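Local coordinates for protein STE5 (Saccharomyces cerevisiae, PDB 3FZE) that provides the minimal scaffold domain that cocatalyses phosphorylation of the MAP kinase Fus3 by Ste7 in the yeast pheromone response, at residues A[92-100]-A[127-135]; A[146-154]-A[162-173]. All blocks are in the same frame, centred on the assembly; numbering follows the deposited sequence.

Contact 1 (A[92-100]-A[127-135])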
loop_
_atom_site.group_PDB
_atom_site.type_symbol
_atom_site.label_atom_id
_atom_site.label_comp_id
_atom_site.label_asym_id
_atom_site.label_seq_id
_atom_site.Cartn_x
_atom_site.Cartn_y
_atom_site.Cartn_z
ATOM N N GLN A 92 -16.365 -3.079 4.641
ATOM C CA GLN A 92 -15.671 -1.793 4.720
ATOM C C GLN A 92 -14.291 -1.938 5.356
ATOM O O GLN A 92 -14.121 -2.649 6.346
ATOM C CB GLN A 92 -16.491 -0.774 5.512
ATOM C CG GLN A 92 -17.624 -0.156 4.701
ATOM C CD GLN A 92 -17.146 0.916 3.729
ATOM O OE1 GLN A 92 -16.691 1.996 4.139
ATOM N NE2 GLN A 92 -17.273 0.638 2.434
ATOM N N PHE A 93 -13.307 -1.261 4.780
ATOM C CA PHE A 93 -11.958 -1.283 5.324
ATOM C C PHE A 93 -11.754 -0.345 6.519
ATOM O O PHE A 93 -12.271 0.767 6.552
ATOM C CB PHE A 93 -10.939 -0.925 4.244
ATOM C CG PHE A 93 -9.550 -0.784 4.778
ATOM C CD1 PHE A 93 -8.741 -1.897 4.924
ATOM C CD2 PHE A 93 -9.071 0.453 5.184
ATOM C CE1 PHE A 93 -7.461 -1.778 5.436
ATOM C CE2 PHE A 93 -7.781 0.577 5.698
ATOM C CZ PHE A 93 -6.987 -0.539 5.829
ATOM N N SER A 94 -10.965 -0.801 7.486
ATOM C CA SER A 94 -10.420 0.069 8.522
ATOM C C SER A 94 -9.112 -0.550 8.980
ATOM O O SER A 94 -8.902 -1.756 8.818
ATOM C CB SER A 94 -11.373 0.208 9.714
ATOM O OG SER A 94 -11.512 -1.022 10.410
ATOM N N PRO A 95 -8.215 0.272 9.534
ATOM C CA PRO A 95 -6.963 -0.305 10.032
ATOM C C PRO A 95 -7.210 -1.364 11.109
ATOM O O PRO A 95 -6.578 -2.420 11.065
ATOM C CB PRO A 95 -6.227 0.908 10.604
ATOM C CG PRO A 95 -6.713 2.049 9.762
ATOM C CD PRO A 95 -8.173 1.745 9.492
ATOM N N ILE A 96 -8.116 -1.101 12.051
ATOM C CA ILE A 96 -8.401 -2.096 13.080
ATOM C C ILE A 96 -8.975 -3.378 12.479
ATOM O O ILE A 96 -8.617 -4.476 12.902
ATOM C CB ILE A 96 -9.335 -1.565 14.200
ATOM C CG1 ILE A 96 -9.467 -2.613 15.308
ATOM C CG2 ILE A 96 -10.705 -1.217 13.655
ATOM C CD1 ILE A 96 -8.142 -3.084 15.853
ATOM N N TRP A 97 -9.855 -3.251 11.485
ATOM C CA TRP A 97 -10.349 -4.437 10.800
ATOM C C TRP A 97 -9.166 -5.229 10.242
ATOM O O TRP A 97 -9.092 -6.447 10.394
ATOM C CB TRP A 97 -11.317 -4.096 9.658
ATOM C CG TRP A 97 -11.655 -5.318 8.864
ATOM C CD1 TRP A 97 -12.648 -6.220 9.125
ATOM C CD2 TRP A 97 -10.965 -5.806 7.704
ATOM N NE1 TRP A 97 -12.624 -7.233 8.194
ATOM C CE2 TRP A 97 -11.604 -7.002 7.313
ATOM C CE3 TRP A 97 -9.875 -5.347 6.960
ATOM C CZ2 TRP A 97 -11.189 -7.743 6.205
ATOM C CZ3 TRP A 97 -9.460 -6.086 5.856
ATOM C CH2 TRP A 97 -10.115 -7.275 5.498
ATOM N N LEU A 98 -8.244 -4.527 9.592
ATOM C CA LEU A 98 -7.088 -5.184 8.992
ATOM C C LEU A 98 -6.213 -5.864 10.050
ATOM O O LEU A 98 -5.795 -7.008 9.865
ATOM C CB LEU A 98 -6.269 -4.201 8.152
ATOM C CG LEU A 98 -5.129 -4.811 7.328
ATOM C CD1 LEU A 98 -5.666 -5.735 6.218
ATOM C CD2 LEU A 98 -4.238 -3.706 6.750
ATOM N N LYS A 99 -5.935 -5.170 11.151
ATOM C CA LYS A 99 -5.119 -5.765 12.205
ATOM C C LYS A 99 -5.781 -7.015 12.775
ATOM O O LYS A 99 -5.131 -8.044 12.948
ATOM C CB LYS A 99 -4.817 -4.757 13.319
ATOM C CG LYS A 99 -3.977 -5.322 14.457
ATOM C CD LYS A 99 -4.841 -5.838 15.605
ATOM C CE LYS A 99 -3.985 -6.426 16.722
ATOM N NZ LYS A 99 -4.719 -6.458 18.028
ATOM N N ASN A 100 -7.075 -6.926 13.062
ATOM C CA ASN A 100 -7.813 -8.077 13.593
ATOM C C ASN A 100 -7.845 -9.266 12.627
ATOM O O ASN A 100 -7.817 -10.431 13.046
ATOM C CB ASN A 100 -9.235 -7.668 13.989
ATOM C CG ASN A 100 -9.267 -6.857 15.276
ATOM O OD1 ASN A 100 -8.365 -6.959 16.109
ATOM N ND2 ASN A 100 -10.300 -6.039 15.437
ATOM N N ILE A 127 -8.648 5.689 2.379
ATOM C CA ILE A 127 -7.896 5.031 3.448
ATOM C C ILE A 127 -6.880 5.976 4.111
ATOM O O ILE A 127 -6.372 5.698 5.205
ATOM C CB ILE A 127 -7.180 3.743 2.948
ATOM C CG1 ILE A 127 -6.054 4.097 1.970
ATOM C CG2 ILE A 127 -8.184 2.786 2.305
ATOM C CD1 ILE A 127 -5.126 2.929 1.642
ATOM N N LEU A 128 -6.595 7.099 3.463
ATOM C CA LEU A 128 -5.566 8.005 3.962
ATOM C C LEU A 128 -6.039 8.838 5.166
ATOM O O LEU A 128 -5.221 9.437 5.866
ATOM C CB LEU A 128 -5.045 8.908 2.833
ATOM C CG LEU A 128 -4.544 8.211 1.563
ATOM C CD1 LEU A 128 -4.186 9.208 0.486
ATOM C CD2 LEU A 128 -3.336 7.340 1.882
ATOM N N PHE A 129 -7.344 8.853 5.419
ATOM C CA PHE A 129 -7.898 9.597 6.554
ATOM C C PHE A 129 -8.038 8.733 7.805
ATOM O O PHE A 129 -8.444 9.220 8.860
ATOM C CB PHE A 129 -9.288 10.162 6.214
ATOM C CG PHE A 129 -9.267 11.273 5.209
ATOM C CD1 PHE A 129 -9.415 12.587 5.608
ATOM C CD2 PHE A 129 -9.105 11.003 3.865
ATOM C CE1 PHE A 129 -9.397 13.611 4.683
ATOM C CE2 PHE A 129 -9.083 12.022 2.938
ATOM C CZ PHE A 129 -9.229 13.328 3.345
ATOM N N GLN A 130 -7.727 7.448 7.688
ATOM C CA GLN A 130 -8.121 6.502 8.727
ATOM C C GLN A 130 -7.058 6.416 9.817
ATOM O O GLN A 130 -5.942 6.891 9.628
ATOM C CB GLN A 130 -8.446 5.139 8.103
ATOM C CG GLN A 130 -9.651 5.209 7.162
ATOM C CD GLN A 130 -9.891 3.933 6.372
ATOM O OE1 GLN A 130 -9.302 2.890 6.663
ATOM N NE2 GLN A 130 -10.756 4.014 5.351
ATOM N N ASP A 131 -7.409 5.841 10.963
ATOM C CA ASP A 131 -6.471 5.811 12.081
ATOM C C ASP A 131 -5.719 4.484 12.168
ATOM O O ASP A 131 -6.302 3.429 12.437
ATOM C CB ASP A 131 -7.143 6.189 13.412
ATOM C CG ASP A 131 -8.023 5.086 13.971
ATOM O OD1 ASP A 131 -8.539 4.264 13.183
ATOM O OD2 ASP A 131 -8.205 5.050 15.207
ATOM N N TYR A 132 -4.420 4.558 11.921
ATOM C CA TYR A 132 -3.564 3.379 11.907
ATOM C C TYR A 132 -3.038 3.121 13.318
ATOM O O TYR A 132 -2.141 2.308 13.544
ATOM C CB TYR A 132 -2.490 3.532 10.834
ATOM C CG TYR A 132 -3.126 3.491 9.449
ATOM C CD1 TYR A 132 -3.752 4.614 8.918
ATOM C CD2 TYR A 132 -3.157 2.318 8.704
ATOM C CE1 TYR A 132 -4.361 4.580 7.666
ATOM C CE2 TYR A 132 -3.761 2.276 7.452
ATOM C CZ TYR A 132 -4.365 3.411 6.942
ATOM O OH TYR A 132 -4.964 3.378 5.701
ATOM N N ARG A 133 -3.642 3.866 14.241
ATOM C CA ARG A 133 -3.716 3.572 15.669
ATOM C C ARG A 133 -3.198 2.208 16.114
ATOM O O ARG A 133 -2.196 2.108 16.816
ATOM C CB ARG A 133 -5.166 3.719 16.133
ATOM N N CYS A 134 -3.911 1.166 15.710
ATOM C CA CYS A 134 -3.756 -0.177 16.253
ATOM C C CYS A 134 -2.444 -0.858 15.891
ATOM O O CYS A 134 -2.096 -1.887 16.466
ATOM C CB CYS A 134 -4.893 -1.031 15.718
ATOM S SG CYS A 134 -5.050 -0.818 13.928
ATOM N N PHE A 135 -1.729 -0.313 14.918
ATOM C CA PHE A 135 -0.451 -0.891 14.545
ATOM C C PHE A 135 0.656 -0.364 15.465
ATOM O O PHE A 135 1.818 -0.274 15.076
ATOM C CB PHE A 135 -0.159 -0.687 13.055
ATOM C CG PHE A 135 -1.090 -1.457 12.156
ATOM C CD1 PHE A 135 -2.171 -0.833 11.558
ATOM C CD2 PHE A 135 -0.908 -2.815 11.948
ATOM C CE1 PHE A 135 -3.038 -1.543 10.756
ATOM C CE2 PHE A 135 -1.768 -3.528 11.148
ATOM C CZ PHE A 135 -2.840 -2.896 10.548
HETATM O O HOH W 1 -9.069 1.685 12.779
#

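Contact 2 (A[146-154]-A[162-173])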
loop_
_atom_site.group_PDB
_atom_site.type_symbol
_atom_site.label_atom_id
_atom_site.label_comp_id
_atom_site.label_asym_id
_atom_site.label_seq_id
_atom_site.Cartn_x
_atom_site.Cartn_y
_atom_site.Cartn_z
ATOM N N LEU A 146 3.300 4.989 6.694
ATOM C CA LEU A 146 3.416 5.903 5.564
ATOM C C LEU A 146 2.098 6.032 4.795
ATOM O O LEU A 146 1.480 5.036 4.443
ATOM C CB LEU A 146 4.568 5.424 4.672
ATOM C CG LEU A 146 4.731 5.778 3.202
ATOM C CD1 LEU A 146 6.157 5.464 2.767
ATOM C CD2 LEU A 146 3.742 4.983 2.390
ATOM N N LYS A 147 1.674 7.267 4.549
ATOM C CA LYS A 147 0.415 7.533 3.861
ATOM C C LYS A 147 0.679 8.363 2.616
ATOM O O LYS A 147 1.164 9.494 2.709
ATOM C CB LYS A 147 -0.552 8.271 4.784
ATOM C CG LYS A 147 -0.942 7.484 6.020
ATOM C CD LYS A 147 -1.803 8.318 6.953
ATOM C CE LYS A 147 -2.050 7.591 8.262
ATOM N NZ LYS A 147 -2.675 8.479 9.289
ATOM N N ILE A 148 0.369 7.800 1.453
ATOM C CA ILE A 148 0.711 8.443 0.190
ATOM C C ILE A 148 -0.476 8.586 -0.754
ATOM O O ILE A 148 -1.204 7.628 -1.030
ATOM C CB ILE A 148 1.844 7.704 -0.559
ATOM C CG1 ILE A 148 3.092 7.573 0.321
ATOM C CG2 ILE A 148 2.187 8.435 -1.854
ATOM C CD1 ILE A 148 4.188 6.711 -0.306
ATOM N N LYS A 149 -0.656 9.800 -1.255
ATOM C CA LYS A 149 -1.713 10.087 -2.204
ATOM C C LYS A 149 -1.115 10.165 -3.605
ATOM O O LYS A 149 -0.249 10.999 -3.877
ATOM C CB LYS A 149 -2.406 11.401 -1.836
ATOM C CG LYS A 149 -3.835 11.522 -2.331
ATOM C CD LYS A 149 -3.892 11.548 -3.841
ATOM C CE LYS A 149 -5.303 11.797 -4.334
ATOM N NZ LYS A 149 -5.301 11.975 -5.803
ATOM N N VAL A 150 -1.569 9.280 -4.485
ATOM C CA VAL A 150 -1.158 9.319 -5.882
ATOM C C VAL A 150 -2.079 10.268 -6.653
ATOM O O VAL A 150 -3.298 10.097 -6.662
ATOM C CB VAL A 150 -1.167 7.918 -6.507
ATOM C CG1 VAL A 150 -0.951 8.008 -8.007
ATOM C CG2 VAL A 150 -0.108 7.045 -5.841
ATOM N N GLY A 151 -1.487 11.278 -7.278
ATOM C CA GLY A 151 -2.240 12.333 -7.935
ATOM C C GLY A 151 -2.220 13.587 -7.082
ATOM O O GLY A 151 -2.752 13.598 -5.971
ATOM N N TYR A 152 -1.592 14.643 -7.589
ATOM C CA TYR A 152 -1.399 15.856 -6.801
ATOM C C TYR A 152 -2.713 16.546 -6.462
ATOM O O TYR A 152 -3.659 16.532 -7.250
ATOM C CB TYR A 152 -0.454 16.830 -7.511
ATOM C CG TYR A 152 0.972 16.331 -7.612
ATOM C CD1 TYR A 152 1.674 15.941 -6.478
ATOM C CD2 TYR A 152 1.622 16.267 -8.840
ATOM C CE1 TYR A 152 2.980 15.489 -6.564
ATOM C CE2 TYR A 152 2.932 15.818 -8.937
ATOM C CZ TYR A 152 3.604 15.430 -7.795
ATOM O OH TYR A 152 4.905 14.982 -7.883
ATOM N N LEU A 153 -2.758 17.149 -5.279
ATOM C CA LEU A 153 -3.960 17.807 -4.793
ATOM C C LEU A 153 -3.800 19.318 -4.822
ATOM O O LEU A 153 -2.712 19.840 -4.573
ATOM C CB LEU A 153 -4.258 17.365 -3.360
ATOM C CG LEU A 153 -4.314 15.859 -3.104
ATOM C CD1 LEU A 153 -4.263 15.565 -1.611
ATOM C CD2 LEU A 153 -5.551 15.256 -3.743
ATOM N N ASN A 154 -4.886 20.016 -5.131
ATOM C CA ASN A 154 -4.927 21.467 -4.994
ATOM C C ASN A 154 -5.814 21.858 -3.818
ATOM O O ASN A 154 -6.407 22.936 -3.797
ATOM C CB ASN A 154 -5.389 22.141 -6.289
ATOM C CG ASN A 154 -6.736 21.634 -6.768
ATOM O OD1 ASN A 154 -7.350 20.773 -6.138
ATOM N ND2 ASN A 154 -7.201 22.168 -7.891
ATOM N N ASP A 162 -2.087 14.023 9.139
ATOM C CA ASP A 162 -0.796 14.538 9.580
ATOM C C ASP A 162 0.217 14.649 8.440
ATOM O O ASP A 162 0.170 15.581 7.636
ATOM C CB ASP A 162 -0.233 13.665 10.706
ATOM C CG ASP A 162 -0.112 12.200 10.314
ATOM O OD1 ASP A 162 -0.507 11.841 9.184
ATOM O OD2 ASP A 162 0.387 11.405 11.137
ATOM N N GLU A 163 1.133 13.691 8.383
ATOM C CA GLU A 163 2.199 13.698 7.394
ATOM C C GLU A 163 1.787 13.003 6.100
ATOM O O GLU A 163 2.383 12.004 5.699
ATOM C CB GLU A 163 3.458 13.060 7.981
ATOM C CG GLU A 163 4.154 13.949 9.001
ATOM C CD GLU A 163 4.709 13.174 10.178
ATOM O OE1 GLU A 163 4.081 12.173 10.582
ATOM O OE2 GLU A 163 5.768 13.572 10.707
ATOM N N LEU A 164 0.755 13.542 5.458
ATOM C CA LEU A 164 0.335 13.076 4.146
ATOM C C LEU A 164 1.448 13.341 3.131
ATOM O O LEU A 164 2.120 14.369 3.191
ATOM C CB LEU A 164 -0.957 13.786 3.720
ATOM C CG LEU A 164 -1.445 13.513 2.290
ATOM C CD1 LEU A 164 -1.890 12.064 2.128
ATOM C CD2 LEU A 164 -2.573 14.467 1.926
ATOM N N VAL A 165 1.647 12.407 2.208
ATOM C CA VAL A 165 2.661 12.552 1.177
ATOM C C VAL A 165 2.013 12.442 -0.193
ATOM O O VAL A 165 1.207 11.543 -0.425
ATOM C CB VAL A 165 3.746 11.459 1.306
ATOM C CG1 VAL A 165 4.667 11.471 0.094
ATOM C CG2 VAL A 165 4.541 11.654 2.592
ATOM N N GLU A 166 2.360 13.352 -1.099
ATOM C CA GLU A 166 1.775 13.339 -2.441
ATOM C C GLU A 166 2.774 12.892 -3.497
ATOM O O GLU A 166 3.953 13.239 -3.441
ATOM C CB GLU A 166 1.204 14.710 -2.809
ATOM C CG GLU A 166 -0.097 15.053 -2.099
ATOM C CD GLU A 166 -0.556 16.473 -2.375
ATOM O OE1 GLU A 166 -0.528 16.896 -3.552
ATOM O OE2 GLU A 166 -0.947 17.168 -1.413
ATOM N N ALA A 167 2.299 12.125 -4.471
ATOM C CA ALA A 167 3.173 11.618 -5.518
ATOM C C ALA A 167 2.492 11.660 -6.878
ATOM O O ALA A 167 1.266 11.637 -6.968
ATOM C CB ALA A 167 3.614 10.208 -5.193
ATOM N N SER A 168 3.298 11.697 -7.935
ATOM C CA SER A 168 2.783 11.907 -9.282
ATOM C C SER A 168 2.112 10.674 -9.886
ATOM O O SER A 168 1.131 10.794 -10.622
ATOM C CB SER A 168 3.906 12.380 -10.208
ATOM O OG SER A 168 4.902 11.384 -10.324
ATOM N N SER A 169 2.644 9.496 -9.590
ATOM C CA SER A 169 2.124 8.277 -10.194
ATOM C C SER A 169 2.350 7.056 -9.323
ATOM O O SER A 169 3.195 7.066 -8.416
ATOM C CB SER A 169 2.752 8.046 -11.575
ATOM O OG SER A 169 4.125 7.673 -11.475
ATOM N N TRP A 170 1.600 5.998 -9.617
ATOM C CA TRP A 170 1.841 4.691 -9.014
ATOM C C TRP A 170 3.257 4.208 -9.295
ATOM O O TRP A 170 3.908 3.608 -8.437
ATOM C CB TRP A 170 0.834 3.661 -9.546
ATOM C CG TRP A 170 -0.565 3.877 -9.038
ATOM C CD1 TRP A 170 -1.598 4.473 -9.712
ATOM C CD2 TRP A 170 -1.082 3.523 -7.748
ATOM N NE1 TRP A 170 -2.721 4.503 -8.927
ATOM C CE2 TRP A 170 -2.435 3.932 -7.716
ATOM C CE3 TRP A 170 -0.539 2.896 -6.618
ATOM C CZ2 TRP A 170 -3.251 3.731 -6.602
ATOM C CZ3 TRP A 170 -1.354 2.702 -5.511
ATOM C CH2 TRP A 170 -2.692 3.119 -5.513
ATOM N N THR A 171 3.731 4.461 -10.506
ATOM C CA THR A 171 5.049 3.996 -10.909
ATOM C C THR A 171 6.131 4.626 -10.039
ATOM O O THR A 171 7.016 3.930 -9.536
ATOM C CB THR A 171 5.303 4.282 -12.399
ATOM O OG1 THR A 171 4.441 3.454 -13.192
ATOM C CG2 THR A 171 6.756 3.990 -12.768
ATOM N N PHE A 172 6.048 5.938 -9.839
ATOM C CA PHE A 172 7.070 6.619 -9.049
ATOM C C PHE A 172 7.084 6.132 -7.607
ATOM O O PHE A 172 8.144 5.830 -7.061
ATOM C CB PHE A 172 6.903 8.143 -9.078
ATOM C CG PHE A 172 7.905 8.857 -8.224
ATOM C CD1 PHE A 172 9.156 9.167 -8.722
ATOM C CD2 PHE A 172 7.614 9.170 -6.907
ATOM C CE1 PHE A 172 10.096 9.800 -7.930
ATOM C CE2 PHE A 172 8.549 9.801 -6.109
ATOM C CZ PHE A 172 9.789 10.113 -6.622
ATOM N N VAL A 173 5.906 6.049 -6.997
ATOM C CA VAL A 173 5.796 5.595 -5.616
ATOM C C VAL A 173 6.343 4.186 -5.444
ATOM O O VAL A 173 7.169 3.923 -4.561
ATOM C CB VAL A 173 4.332 5.605 -5.136
ATOM C CG1 VAL A 173 4.209 4.923 -3.778
ATOM C CG2 VAL A 173 3.814 7.028 -5.062
HETATM O O HOH W 2 2.361 9.326 6.611
HETATM O O HOH W 3 6.117 12.377 -7.279
#

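Contact 1 (A[92-100]-A[127-135])
Pro95 meets Tyr132 and Cys134 in a mainly apolar contact between the first turn of helix 95-102 and the long loop that joins strand 111-117 to strand 145-150. The clearest evidence is a CH-pi contact: Pro95 CG stands over the Tyr132 ring, 3.6 Å from its centroid and 7° off the ring normal, almost exactly above the centre. The phenol is fixed at its far end by a hydrogen bond of 2.8 Å from Tyr132 OH to Ile127 O, the hydroxyl lying above the carbonyl plane. This bond links two parts of the loop and holds the ring with one face to the proline. In this vWA-like alpha/beta/alpha fold the Tyr132 side chain also touches Ile23 and Ala115 of the central sheet, so the helix start packs onto the sheet partly through the loop.

Farther along, Cys134 SG sits 3.6 Å from Ile96 N; with chi1 at 48° the sulphur lies between its own backbone N and carbonyl carbon, turned to the helix. Ile96 CD1 reaches Cys134 CB at 3.8 Å, while Phe135 CZ lies 3.9 Å from Lys99 CB. At the other end Ile127 CG2 touches Phe93 CD2 at 3.8 Å. Gln130 NE2 is bonded to Asn63, but the placement of Gln130 OE1 against the Phe93 ring is doubtful. The N terminus of the helix has two polar supports: Ser94 OG caps Trp97 N at 3.0 Å, and a water accepts from Ile96 N while donating to Asp131 OD1 of the loop.

Contact 2 (A[146-154]-A[162-173])
Strands 146-150 and 165-167 run parallel in register, Ile148 beside Val165, Lys149 beside Glu166 and Val150 beside Ala167, with a 36° angle between their directions. Four backbone bonds alternate between them, from Val165 N to Lys147 O, Lys149 N to Val165 O, Ala167 N to Lys149 O and Gly151 N to Ala167 O; the last is 2.8 Å long.

On the face bearing Ile148 and Val150, the chain after Ala167 turns into helix 170-180, whose first turn folds back over the strand. Ile148 CG2 meets Val173 CG2 tip to tip at 3.9 Å. Val150 lays both methyls over one face of the Trp170 indole: CG1, set opposite its backbone N by a chi1 of 171°, lies 4.1 Å from the centroid of the five-membered ring, and CG2 stands 4.1 Å above the plane, over the centre of the ring system. Strand 165-167 is the outermost strand at this end of the vWA-like sheet, and Val165 and Ala167 also touch helix 2-14.

Glu166, on the other face, reaches past the strand end: its OE1 accepts from Leu153 N at 2.8 Å, nearly straight at 171° but from above the carboxylate plane. The same OE1 lies at the edge of the Tyr152 ring, and Ala167 O lies over one ring face. An alanine in place of Glu166 is likely to leave Leu153 N without this acceptor and the chain at Tyr152 and Leu153 freer to move away from strand 165-167. A water accepts from Ser168 N and is hydrogen-bonded to Tyr152 OH.

In the fold
From the N terminus, the chain forms strand 19-26 in mid-sheet before reaching helix 95-102. Contact 1 then closes a loop of 26 residues that includes strand 111-117, bringing 127-135 back to the helix start. Only after it has closed does contact 2 open: seven residues without helix or strand separate 146-154 from 162-173. The two are therefore in series, neither nested nor crossed, with centres about 19 Å apart. They nevertheless meet at strand 145-150, where Tyr132 CD1 lies 3.5 Å from Lys147 CE and Leu128 packs on Lys149. Contact 1 ties the start of helix 95-102 to the loop before strand 145-150, while contact 2 adds the sheet's edge strand and leads into helix 170-180.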